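Local coordinates for ORC1-type DNA replication protein 2 (Aeropyrum pernix, PDB 1W5T) that binds DNA and ATP and takes part in regulating DNA replication, as an archaeal Cdc6/Orc protein with an AAA+ ATPase domain and a winged-helix domain, at residues A[23-28]-A[227-232]; A[243-248]-A[260-265]; A[67-72]-A[141-146]. One frame throughout, in Å; residues are numbered along the deposited sequence.

Contact 1. Residues A[23-28]-A[227-232]; sequences ELRVRR and RAELGL. With ANP (phosphoaminophosphonic acid-adenylate ester), chain D.
R25, in the loop before helix 28-43, and E229, near the end of helix 217-231, face each other across backbones whose nearest CA atoms, those of R25 and R227, are 11.0 Å apart. The backbones never meet, and a salt bridge between two long side chains spans the gap. R25 runs extended from CG to NE toward the helix. Its CG lies beside the backbone N (chi1 -65°). E229 also stretches out beyond CG to meet it. NH2 of R25 reaches OE2 of E229 at 3.0 Å, with an N-H...O angle of 161°. The oxygen sits in the guanidinium plane and is approached on its syn side. NH1 of R25 adds a weak bond to the same OE2 at 3.4 Å, so one carboxylate oxygen takes both. The two planar groups are turned 54° apart, so this is not a flat, two-oxygen pairing.

The adenosine of the nucleotide analogue ANP lies between the loop and the R227 side chain. The O atom of V26 accepts from N6 of ANP at 2.9 Å. CD2 of L24 packs against N1 of ANP at 3.6 Å. From the helix, R227 bends at chi2 and turns its guanidinium edge to the nucleotide. Its NH2 gives hydrogen bonds to O2' (2.8 Å) and N3 (3.0 Å) of ANP. R227 is a known ATP-binding residue of the lid, and Y215 also bonds the nucleotide.

The V26 carbonyl thus accepts from the adenine amino group, consistent with recognition of adenine, while the lid helix holds ribose and base. The R25-E229 pair adds a charged bridge between the same two elements at the protein surface.

Contact 2. Residues A[243-248]-A[260-265]; sequences ELISDV and RRAIVA. With ANP (phosphoaminophosphonic acid-adenylate ester), chain D.
I245 of helix 239-249 packs on A262 and A265 of helix 259-275. This is a helix-helix contact within the AAA+ lid. CG2 of I245 rests against both alanines, whose small side chains are consistent with the close spacing, 6.2 Å between the CA atoms of I245 and A262. A chi1 of -63° sets CG1 beside the backbone N and leaves CG2 anti to it, facing helix 259-275. CG2 of I245 comes within 3.8 Å of CB of A262 and 4.0 Å of CB of A265. V286 and V290 of helix 283-292 and L224 of helix 217-231 also touch I245, so the contact is buried.

The outer side is looser. E243, D247 and V248 lie at the exposed surface of helix 239-249 and make no contact with segment 260-265.

On helix 259-275, CD1 of I263 lies 3.7 Å from O4' of ANP. R260 bends at chi2 and chi3, and C5' of ANP lies over one face of its guanidinium. Cut back to an alanine, R260 would probably leave O1G without its charged partner and C5' without the guanidinium cover. That bond is weak: NH1 of R260 reaches O1G of ANP at 2.8 Å with an N-H...O angle of 125°.

Contact 3. Residues A[67-72]-A[141-146]; sequences TLAKFT and LVILDE. With ANP (phosphoaminophosphonic acid-adenylate ester), chain D.
I143 of strand 139-145 points its side chain at A69 and K70 of helix 65-82. Its CG1 lies beside the backbone N (chi1 -53°), and the chain then runs out with chi2 near 169°. This sends CD1 across the helix backbone, 3.6 Å from the O atom of A69 and 3.7 Å from CA of K70. The other branch, CG2, meets CB of A69 at 4.0 Å. The small side chain of A69 is consistent with the close approach, 7.0 Å between the CA atoms of A69 and I143. L183 and V185 of strand 180-186 also touch A69.

K70 passes I143 at about a right angle, with CG 3.8 Å from CD1 of I143. Beyond CG the lysine is extended, and it makes a cation-pi contact with Y91. OD2 of D145 is bonded to Y91 and to T66.

On the helix, OG1 of T72 bonds the O atom of L68 at 2.7 Å. The backbone N of T72 reaches that same oxygen from the opposite face. T67 is turned the other way, to ANP. Its OG1 lies beside its own backbone N (chi1 -67°), so both can grip O1A of ANP, each at 2.8 Å. A weak bond from O2' of ANP also reaches OG1 of T67.

This is the core of a P-loop AAA+ domain. The helix that follows Walker A packs on an inner strand of the parallel sheet. The strand ends at D145, with E146 next in the loop, consistent with a Walker B motif.

Overall arrangement
All three contacts touch the same ANP molecule. Contact 3 belongs to the AAA domain and its parallel sheet. Contact 2 lies in the lid, and contact 1 joins the N-terminal loop to the lid helix 217-231. Along the chain, contact 3 is nested inside the loop that contact 1 closes, and contact 2 follows both. Centres of contacts 1 and 2 are about 14 Å apart, and R227 packs on I263 between them. The centres of contacts 1 and 3 are about 18 Å apart, and E23 and L24 pack on F71. The centres of contacts 2 and 3 are about 24 Å apart, without touch. The nucleotide thus touches both the AAA domain and the lid, consistent with a site between them.

Contact 1. Residues A[23-28]-A[227-232]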
loop_
_atom_site.group_PDB
_atom_site.type_symbol
_atom_site.label_atom_id
_atom_site.label_comp_id
_atom_site.label_asym_id
_atom_site.label_seq_id
_atom_site.Cartn_x
_atom_site.Cartn_y
_atom_site.Cartn_z
ATOM N N GLU A 23 17.554 -9.872 0.063
ATOM C CA GLU A 23 16.760 -10.881 0.781
ATOM C C GLU A 23 15.720 -10.191 1.616
ATOM O O GLU A 23 15.928 -9.050 1.995
ATOM C CB GLU A 23 17.660 -11.719 1.706
ATOM C CG GLU A 23 18.177 -12.996 1.020
ATOM C CD GLU A 23 18.572 -14.100 1.999
ATOM O OE1 GLU A 23 18.809 -13.745 3.188
ATOM O OE2 GLU A 23 18.650 -15.306 1.589
ATOM N N LEU A 24 14.617 -10.853 1.929
ATOM C CA LEU A 24 13.683 -10.302 2.927
ATOM C C LEU A 24 13.847 -10.975 4.281
ATOM O O LEU A 24 13.962 -12.187 4.359
ATOM C CB LEU A 24 12.226 -10.420 2.499
ATOM C CG LEU A 24 11.668 -9.518 1.386
ATOM C CD1 LEU A 24 10.155 -9.726 1.242
ATOM C CD2 LEU A 24 11.987 -8.074 1.564
ATOM N N ARG A 25 13.813 -10.200 5.355
ATOM C CA ARG A 25 13.937 -10.780 6.699
ATOM C C ARG A 25 12.653 -10.678 7.532
ATOM O O ARG A 25 12.545 -11.216 8.644
ATOM C CB ARG A 25 15.106 -10.121 7.450
ATOM C CG ARG A 25 16.463 -10.383 6.831
ATOM C CD ARG A 25 17.583 -10.264 7.809
ATOM N NE ARG A 25 18.883 -10.178 7.131
ATOM C CZ ARG A 25 19.906 -9.441 7.553
ATOM N NH1 ARG A 25 19.791 -8.705 8.657
ATOM N NH2 ARG A 25 21.045 -9.453 6.868
ATOM N N VAL A 26 11.715 -9.934 6.994
ATOM C CA VAL A 26 10.386 -9.803 7.498
ATOM C C VAL A 26 9.561 -9.942 6.232
ATOM O O VAL A 26 9.961 -9.446 5.189
ATOM C CB VAL A 26 10.147 -8.405 8.125
ATOM C CG1 VAL A 26 8.721 -8.325 8.707
ATOM C CG2 VAL A 26 11.212 -8.078 9.207
ATOM N N ARG A 27 8.428 -10.634 6.325
ATOM C CA ARG A 27 7.557 -10.979 5.177
ATOM C C ARG A 27 8.185 -12.044 4.216
ATOM O O ARG A 27 7.734 -12.245 3.061
ATOM C CB ARG A 27 7.042 -9.706 4.461
ATOM C CG ARG A 27 6.408 -8.633 5.397
ATOM C CD ARG A 27 5.194 -9.133 6.279
ATOM N NE ARG A 27 4.656 -8.075 7.148
ATOM C CZ ARG A 27 4.546 -8.150 8.483
ATOM N NH1 ARG A 27 4.922 -9.240 9.164
ATOM N NH2 ARG A 27 4.059 -7.115 9.150
ATOM N N ARG A 28 9.221 -12.728 4.699
ATOM C CA ARG A 28 9.897 -13.707 3.885
ATOM C C ARG A 28 8.934 -14.849 3.537
ATOM O O ARG A 28 8.831 -15.243 2.364
ATOM C CB ARG A 28 11.169 -14.210 4.573
ATOM C CG ARG A 28 11.913 -15.226 3.781
ATOM C CD ARG A 28 12.619 -16.251 4.621
ATOM N NE ARG A 28 13.747 -15.669 5.319
ATOM C CZ ARG A 28 13.851 -15.326 6.615
ATOM N NH1 ARG A 28 14.994 -14.778 6.993
ATOM N NH2 ARG A 28 12.890 -15.508 7.529
ATOM N N ARG A 227 19.071 -2.597 6.690
ATOM C CA ARG A 227 19.552 -1.373 6.024
ATOM C C ARG A 227 20.941 -0.900 6.565
ATOM O O ARG A 227 21.850 -0.554 5.800
ATOM C CB ARG A 227 18.523 -0.234 6.084
ATOM C CG ARG A 227 17.310 -0.332 5.166
ATOM C CD ARG A 227 17.452 -1.150 3.847
ATOM N NE ARG A 227 16.138 -1.609 3.473
ATOM C CZ ARG A 227 15.383 -1.064 2.534
ATOM N NH1 ARG A 227 15.847 -0.041 1.792
ATOM N NH2 ARG A 227 14.153 -1.567 2.313
ATOM N N ALA A 228 21.120 -0.886 7.872
ATOM C CA ALA A 228 22.434 -0.523 8.412
ATOM C C ALA A 228 23.566 -1.413 7.821
ATOM O O ALA A 228 24.498 -0.907 7.169
ATOM C CB ALA A 228 22.438 -0.575 9.901
ATOM N N GLU A 229 23.417 -2.729 7.968
ATOM C CA GLU A 229 24.374 -3.718 7.446
ATOM C C GLU A 229 24.777 -3.562 6.004
ATOM O O GLU A 229 25.962 -3.640 5.700
ATOM C CB GLU A 229 23.876 -5.144 7.673
ATOM C CG GLU A 229 23.914 -5.623 9.111
ATOM C CD GLU A 229 23.296 -6.988 9.256
ATOM O OE1 GLU A 229 23.150 -7.478 10.386
ATOM O OE2 GLU A 229 22.947 -7.604 8.242
ATOM N N LEU A 230 23.805 -3.343 5.112
ATOM C CA LEU A 230 24.058 -3.137 3.691
ATOM C C LEU A 230 24.476 -1.712 3.360
ATOM O O LEU A 230 25.110 -1.464 2.334
ATOM C CB LEU A 230 22.775 -3.440 2.916
ATOM C CG LEU A 230 22.125 -4.814 3.160
ATOM C CD1 LEU A 230 20.699 -4.884 2.548
ATOM C CD2 LEU A 230 23.009 -5.991 2.668
ATOM N N GLY A 231 24.069 -0.752 4.178
ATOM C CA GLY A 231 24.091 0.622 3.723
ATOM C C GLY A 231 25.015 1.511 4.518
ATOM O O GLY A 231 25.527 2.491 4.002
ATOM N N LEU A 232 25.219 1.162 5.783
ATOM C CA LEU A 232 26.059 1.949 6.669
ATOM C C LEU A 232 27.404 1.250 6.882
ATOM O O LEU A 232 27.507 0.024 6.798
ATOM C CB LEU A 232 25.334 2.172 8.011
ATOM C CG LEU A 232 23.985 2.889 7.987
ATOM C CD1 LEU A 232 23.574 3.345 9.385
ATOM C CD2 LEU A 232 23.971 4.074 6.985
HETATM P PG ANP D . 2.573 3.142 0.212
HETATM O O1G ANP D . 3.034 4.659 0.155
HETATM O O2G ANP D . 2.330 2.647 -1.281
HETATM O O3G ANP D . 1.276 2.914 1.101
HETATM P PB ANP D . 4.065 0.576 0.550
HETATM O O1B ANP D . 3.947 0.119 -0.959
HETATM O O2B ANP D . 3.000 -0.192 1.390
HETATM N N3B ANP D . 3.939 2.266 0.778
HETATM P PA ANP D . 6.884 0.038 0.365
HETATM O O1A ANP D . 7.023 -1.420 -0.278
HETATM O O2A ANP D . 7.072 1.125 -0.773
HETATM O O3A ANP D . 5.509 0.203 1.197
HETATM O "O5'" ANP D . 7.942 0.192 1.574
HETATM C "C5'" ANP D . 8.332 1.354 2.324
HETATM C "C4'" ANP D . 9.841 1.225 2.554
HETATM O "O4'" ANP D . 10.120 0.166 3.478
HETATM C "C3'" ANP D . 10.602 0.826 1.292
HETATM O "O3'" ANP D . 11.868 1.420 1.345
HETATM C "C2'" ANP D . 10.774 -0.684 1.395
HETATM O "O2'" ANP D . 11.861 -1.249 0.662
HETATM C "C1'" ANP D . 10.941 -0.853 2.899
HETATM N N9 ANP D . 10.359 -2.117 3.335
HETATM C C8 ANP D . 9.013 -2.355 3.537
HETATM N N7 ANP D . 8.780 -3.627 3.945
HETATM C C5 ANP D . 9.968 -4.238 4.059
HETATM C C6 ANP D . 10.561 -5.565 4.426
HETATM N N6 ANP D . 9.797 -6.623 4.822
HETATM N N1 ANP D . 11.908 -5.741 4.340
HETATM C C2 ANP D . 12.740 -4.781 3.965
HETATM N N3 ANP D . 12.332 -3.542 3.591
HETATM C C4 ANP D . 10.945 -3.241 3.638
#

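Contact 2. Residues A[243-248]-A[260-265]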
loop_
_atom_site.group_PDB
_atom_site.type_symbol
_atom_site.label_atom_id
_atom_site.label_comp_id
_atom_site.label_asym_id
_atom_site.label_seq_id
_atom_site.Cartn_x
_atom_site.Cartn_y
_atom_site.Cartn_z
ATOM N N GLU A 243 16.926 0.956 17.793
ATOM C CA GLU A 243 15.812 0.695 18.698
ATOM C C GLU A 243 15.016 1.942 18.944
ATOM O O GLU A 243 13.798 1.878 19.090
ATOM C CB GLU A 243 16.310 0.241 20.046
ATOM C CG GLU A 243 16.571 -1.225 20.135
ATOM C CD GLU A 243 17.356 -1.566 21.387
ATOM O OE1 GLU A 243 16.915 -1.124 22.499
ATOM O OE2 GLU A 243 18.393 -2.284 21.236
ATOM N N LEU A 244 15.736 3.059 19.010
ATOM C CA LEU A 244 15.168 4.366 19.213
ATOM C C LEU A 244 14.145 4.723 18.138
ATOM O O LEU A 244 13.247 5.517 18.388
ATOM C CB LEU A 244 16.291 5.407 19.262
ATOM C CG LEU A 244 17.137 5.310 20.547
ATOM C CD1 LEU A 244 18.398 6.131 20.445
ATOM C CD2 LEU A 244 16.339 5.655 21.871
ATOM N N ILE A 245 14.296 4.159 16.944
ATOM C CA ILE A 245 13.425 4.478 15.843
ATOM C C ILE A 245 12.252 3.528 15.933
ATOM O O ILE A 245 11.086 3.958 16.044
ATOM C CB ILE A 245 14.148 4.369 14.501
ATOM C CG1 ILE A 245 15.291 5.401 14.424
ATOM C CG2 ILE A 245 13.157 4.667 13.363
ATOM C CD1 ILE A 245 16.366 5.198 13.295
ATOM N N SER A 246 12.581 2.232 15.957
ATOM C CA SER A 246 11.579 1.165 15.995
ATOM C C SER A 246 10.659 1.221 17.224
ATOM O O SER A 246 9.474 0.958 17.089
ATOM C CB SER A 246 12.210 -0.230 15.797
ATOM O OG SER A 246 13.293 -0.472 16.664
ATOM N N ASP A 247 11.183 1.625 18.383
ATOM C CA ASP A 247 10.363 1.784 19.596
ATOM C C ASP A 247 9.296 2.847 19.462
ATOM O O ASP A 247 8.245 2.736 20.058
ATOM C CB ASP A 247 11.213 2.125 20.827
ATOM C CG ASP A 247 11.649 0.898 21.584
ATOM O OD1 ASP A 247 11.743 -0.195 20.979
ATOM O OD2 ASP A 247 11.927 0.930 22.796
ATOM N N VAL A 248 9.576 3.887 18.689
ATOM C CA VAL A 248 8.595 4.942 18.453
ATOM C C VAL A 248 7.658 4.580 17.309
ATOM O O VAL A 248 6.453 4.793 17.447
ATOM C CB VAL A 248 9.263 6.317 18.177
ATOM C CG1 VAL A 248 8.224 7.419 17.999
ATOM C CG2 VAL A 248 10.208 6.690 19.280
ATOM N N ARG A 260 8.885 2.785 5.661
ATOM C CA ARG A 260 9.379 3.977 4.956
ATOM C C ARG A 260 9.823 5.047 5.956
ATOM O O ARG A 260 10.913 5.570 5.856
ATOM C CB ARG A 260 8.323 4.552 3.993
ATOM C CG ARG A 260 8.552 6.011 3.571
ATOM C CD ARG A 260 8.321 6.287 2.074
ATOM N NE ARG A 260 7.086 5.634 1.603
ATOM C CZ ARG A 260 6.983 4.856 0.505
ATOM N NH1 ARG A 260 5.800 4.328 0.210
ATOM N NH2 ARG A 260 8.035 4.618 -0.306
ATOM N N ARG A 261 8.962 5.353 6.916
ATOM C CA ARG A 261 9.256 6.389 7.893
ATOM C C ARG A 261 10.460 6.017 8.742
ATOM O O ARG A 261 11.246 6.876 9.078
ATOM C CB ARG A 261 8.074 6.619 8.800
ATOM C CG ARG A 261 7.693 8.051 8.945
ATOM C CD ARG A 261 6.342 8.294 9.672
ATOM N NE ARG A 261 6.237 9.717 9.904
ATOM C CZ ARG A 261 6.076 10.380 11.055
ATOM N NH1 ARG A 261 6.078 11.699 10.969
ATOM N NH2 ARG A 261 5.885 9.798 12.238
ATOM N N ALA A 262 10.581 4.741 9.114
ATOM C CA ALA A 262 11.686 4.294 9.945
ATOM C C ALA A 262 13.034 4.438 9.226
ATOM O O ALA A 262 13.985 4.995 9.800
ATOM C CB ALA A 262 11.478 2.882 10.418
ATOM N N ILE A 263 13.065 3.980 7.969
ATOM C CA ILE A 263 14.242 4.039 7.138
ATOM C C ILE A 263 14.697 5.474 6.847
ATOM O O ILE A 263 15.911 5.748 6.837
ATOM C CB ILE A 263 14.010 3.241 5.828
ATOM C CG1 ILE A 263 14.036 1.757 6.134
ATOM C CG2 ILE A 263 15.085 3.529 4.797
ATOM C CD1 ILE A 263 13.425 0.951 5.035
ATOM N N VAL A 264 13.750 6.366 6.615
ATOM C CA VAL A 264 14.036 7.769 6.321
ATOM C C VAL A 264 14.632 8.435 7.587
ATOM O O VAL A 264 15.618 9.184 7.506
ATOM C CB VAL A 264 12.757 8.519 5.823
ATOM C CG1 VAL A 264 13.000 9.978 5.694
ATOM C CG2 VAL A 264 12.328 7.994 4.459
ATOM N N ALA A 265 14.062 8.146 8.746
ATOM C CA ALA A 265 14.675 8.548 10.015
ATOM C C ALA A 265 16.139 8.148 10.158
ATOM O O ALA A 265 16.956 8.948 10.592
ATOM C CB ALA A 265 13.872 8.012 11.203
HETATM P PG ANP D . 2.573 3.142 0.212
HETATM O O1G ANP D . 3.034 4.659 0.155
HETATM O O2G ANP D . 2.330 2.647 -1.281
HETATM O O3G ANP D . 1.276 2.914 1.101
HETATM P PB ANP D . 4.065 0.576 0.550
HETATM O O1B ANP D . 3.947 0.119 -0.959
HETATM O O2B ANP D . 3.000 -0.192 1.390
HETATM N N3B ANP D . 3.939 2.266 0.778
HETATM P PA ANP D . 6.884 0.038 0.365
HETATM O O1A ANP D . 7.023 -1.420 -0.278
HETATM O O2A ANP D . 7.072 1.125 -0.773
HETATM O O3A ANP D . 5.509 0.203 1.197
HETATM O "O5'" ANP D . 7.942 0.192 1.574
HETATM C "C5'" ANP D . 8.332 1.354 2.324
HETATM C "C4'" ANP D . 9.841 1.225 2.554
HETATM O "O4'" ANP D . 10.120 0.166 3.478
HETATM C "C3'" ANP D . 10.602 0.826 1.292
HETATM O "O3'" ANP D . 11.868 1.420 1.345
HETATM C "C2'" ANP D . 10.774 -0.684 1.395
HETATM O "O2'" ANP D . 11.861 -1.249 0.662
HETATM C "C1'" ANP D . 10.941 -0.853 2.899
HETATM N N9 ANP D . 10.359 -2.117 3.335
HETATM C C8 ANP D . 9.013 -2.355 3.537
HETATM N N7 ANP D . 8.780 -3.627 3.945
HETATM C C5 ANP D . 9.968 -4.238 4.059
HETATM C C6 ANP D . 10.561 -5.565 4.426
HETATM N N6 ANP D . 9.797 -6.623 4.822
HETATM N N1 ANP D . 11.908 -5.741 4.340
HETATM C C2 ANP D . 12.740 -4.781 3.965
HETATM N N3 ANP D . 12.332 -3.542 3.591
HETATM C C4 ANP D . 10.945 -3.241 3.638
#

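Contact 3. Residues A[67-72]-A[141-146]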
loop_
_atom_site.group_PDB
_atom_site.type_symbol
_atom_site.label_atom_id
_atom_site.label_comp_id
_atom_site.label_asym_id
_atom_site.label_seq_id
_atom_site.Cartn_x
_atom_site.Cartn_y
_atom_site.Cartn_z
ATOM N N THR A 67 7.322 -3.385 -2.258
ATOM C CA THR A 67 8.515 -4.196 -2.006
ATOM C C THR A 67 8.247 -5.695 -2.040
ATOM O O THR A 67 8.988 -6.416 -2.644
ATOM C CB THR A 67 9.126 -3.811 -0.641
ATOM O OG1 THR A 67 9.620 -2.482 -0.737
ATOM C CG2 THR A 67 10.402 -4.674 -0.331
ATOM N N LEU A 68 7.215 -6.153 -1.351
ATOM C CA LEU A 68 6.847 -7.570 -1.405
ATOM C C LEU A 68 6.565 -8.003 -2.830
ATOM O O LEU A 68 6.986 -9.077 -3.245
ATOM C CB LEU A 68 5.593 -7.853 -0.568
ATOM C CG LEU A 68 5.167 -9.338 -0.486
ATOM C CD1 LEU A 68 6.329 -10.254 -0.029
ATOM C CD2 LEU A 68 3.902 -9.511 0.405
ATOM N N ALA A 69 5.832 -7.185 -3.579
ATOM C CA ALA A 69 5.420 -7.601 -4.908
ATOM C C ALA A 69 6.658 -7.711 -5.801
ATOM O O ALA A 69 6.809 -8.689 -6.523
ATOM C CB ALA A 69 4.380 -6.612 -5.495
ATOM N N LYS A 70 7.561 -6.727 -5.727
ATOM C CA LYS A 70 8.716 -6.762 -6.602
ATOM C C LYS A 70 9.680 -7.814 -6.166
ATOM O O LYS A 70 10.237 -8.501 -7.001
ATOM C CB LYS A 70 9.440 -5.444 -6.685
ATOM C CG LYS A 70 8.731 -4.394 -7.429
ATOM C CD LYS A 70 9.481 -3.088 -7.230
ATOM C CE LYS A 70 9.220 -2.151 -8.390
ATOM N NZ LYS A 70 9.620 -0.799 -7.966
ATOM N N PHE A 71 9.866 -7.977 -4.866
ATOM C CA PHE A 71 10.767 -9.019 -4.423
ATOM C C PHE A 71 10.283 -10.395 -4.883
ATOM O O PHE A 71 11.094 -11.202 -5.292
ATOM C CB PHE A 71 10.969 -8.974 -2.905
ATOM C CG PHE A 71 11.911 -10.025 -2.392
ATOM C CD1 PHE A 71 13.275 -9.789 -2.358
ATOM C CD2 PHE A 71 11.422 -11.249 -1.883
ATOM C CE1 PHE A 71 14.159 -10.771 -1.868
ATOM C CE2 PHE A 71 12.293 -12.221 -1.353
ATOM C CZ PHE A 71 13.666 -11.997 -1.383
ATOM N N THR A 72 8.967 -10.639 -4.799
ATOM C CA THR A 72 8.371 -11.937 -5.114
ATOM C C THR A 72 8.605 -12.340 -6.576
ATOM O O THR A 72 8.978 -13.490 -6.896
ATOM C CB THR A 72 6.872 -11.838 -4.851
ATOM O OG1 THR A 72 6.672 -11.798 -3.444
ATOM C CG2 THR A 72 6.174 -13.088 -5.289
ATOM N N LEU A 141 5.491 -12.079 -15.915
ATOM C CA LEU A 141 4.765 -11.849 -14.689
ATOM C C LEU A 141 4.637 -10.317 -14.500
ATOM O O LEU A 141 5.633 -9.581 -14.422
ATOM C CB LEU A 141 5.451 -12.572 -13.547
ATOM C CG LEU A 141 4.916 -12.578 -12.124
ATOM C CD1 LEU A 141 3.398 -12.558 -12.087
ATOM C CD2 LEU A 141 5.440 -13.779 -11.425
ATOM N N VAL A 142 3.380 -9.865 -14.521
ATOM C CA VAL A 142 3.050 -8.461 -14.500
ATOM C C VAL A 142 2.602 -7.997 -13.096
ATOM O O VAL A 142 1.633 -8.523 -12.548
ATOM C CB VAL A 142 1.915 -8.143 -15.538
ATOM C CG1 VAL A 142 1.658 -6.608 -15.605
ATOM C CG2 VAL A 142 2.260 -8.696 -16.933
ATOM N N ILE A 143 3.305 -7.039 -12.510
ATOM C CA ILE A 143 2.785 -6.376 -11.300
ATOM C C ILE A 143 1.962 -5.155 -11.726
ATOM O O ILE A 143 2.494 -4.271 -12.396
ATOM C CB ILE A 143 3.920 -5.877 -10.348
ATOM C CG1 ILE A 143 4.907 -7.006 -9.994
ATOM C CG2 ILE A 143 3.312 -5.179 -9.085
ATOM C CD1 ILE A 143 6.172 -6.547 -9.282
ATOM N N LEU A 144 0.685 -5.107 -11.325
ATOM C CA LEU A 144 -0.110 -3.891 -11.478
ATOM C C LEU A 144 -0.335 -3.301 -10.109
ATOM O O LEU A 144 -1.251 -3.715 -9.404
ATOM C CB LEU A 144 -1.470 -4.124 -12.154
ATOM C CG LEU A 144 -1.528 -4.798 -13.530
ATOM C CD1 LEU A 144 -2.947 -5.200 -13.923
ATOM C CD2 LEU A 144 -0.885 -3.881 -14.570
ATOM N N ASP A 145 0.505 -2.317 -9.777
ATOM C CA ASP A 145 0.464 -1.530 -8.547
ATOM C C ASP A 145 -0.601 -0.436 -8.536
ATOM O O ASP A 145 -1.011 0.070 -9.582
ATOM C CB ASP A 145 1.825 -0.879 -8.309
ATOM C CG ASP A 145 2.204 -0.809 -6.844
ATOM O OD1 ASP A 145 1.333 -0.950 -5.936
ATOM O OD2 ASP A 145 3.380 -0.614 -6.492
ATOM N N GLU A 146 -1.025 -0.056 -7.331
ATOM C CA GLU A 146 -2.098 0.914 -7.160
ATOM C C GLU A 146 -3.277 0.472 -8.009
ATOM O O GLU A 146 -3.875 1.295 -8.704
ATOM C CB GLU A 146 -1.675 2.345 -7.564
ATOM C CG GLU A 146 -0.459 2.932 -6.847
ATOM C CD GLU A 146 -0.694 3.259 -5.374
ATOM O OE1 GLU A 146 0.262 3.641 -4.678
ATOM O OE2 GLU A 146 -1.821 3.141 -4.888
HETATM P PG ANP D . 2.573 3.142 0.212
HETATM O O1G ANP D . 3.034 4.659 0.155
HETATM O O2G ANP D . 2.330 2.647 -1.281
HETATM O O3G ANP D . 1.276 2.914 1.101
HETATM P PB ANP D . 4.065 0.576 0.550
HETATM O O1B ANP D . 3.947 0.119 -0.959
HETATM O O2B ANP D . 3.000 -0.192 1.390
HETATM N N3B ANP D . 3.939 2.266 0.778
HETATM P PA ANP D . 6.884 0.038 0.365
HETATM O O1A ANP D . 7.023 -1.420 -0.278
HETATM O O2A ANP D . 7.072 1.125 -0.773
HETATM O O3A ANP D . 5.509 0.203 1.197
HETATM O "O5'" ANP D . 7.942 0.192 1.574
HETATM C "C5'" ANP D . 8.332 1.354 2.324
HETATM C "C4'" ANP D . 9.841 1.225 2.554
HETATM O "O4'" ANP D . 10.120 0.166 3.478
HETATM C "C3'" ANP D . 10.602 0.826 1.292
HETATM O "O3'" ANP D . 11.868 1.420 1.345
HETATM C "C2'" ANP D . 10.774 -0.684 1.395
HETATM O "O2'" ANP D . 11.861 -1.249 0.662
HETATM C "C1'" ANP D . 10.941 -0.853 2.899
HETATM N N9 ANP D . 10.359 -2.117 3.335
HETATM C C8 ANP D . 9.013 -2.355 3.537
HETATM N N7 ANP D . 8.780 -3.627 3.945
HETATM C C5 ANP D . 9.968 -4.238 4.059
HETATM C C6 ANP D . 10.561 -5.565 4.426
HETATM N N6 ANP D . 9.797 -6.623 4.822
HETATM N N1 ANP D . 11.908 -5.741 4.340
HETATM C C2 ANP D . 12.740 -4.781 3.965
HETATM N N3 ANP D . 12.332 -3.542 3.591
HETATM C C4 ANP D . 10.945 -3.241 3.638
#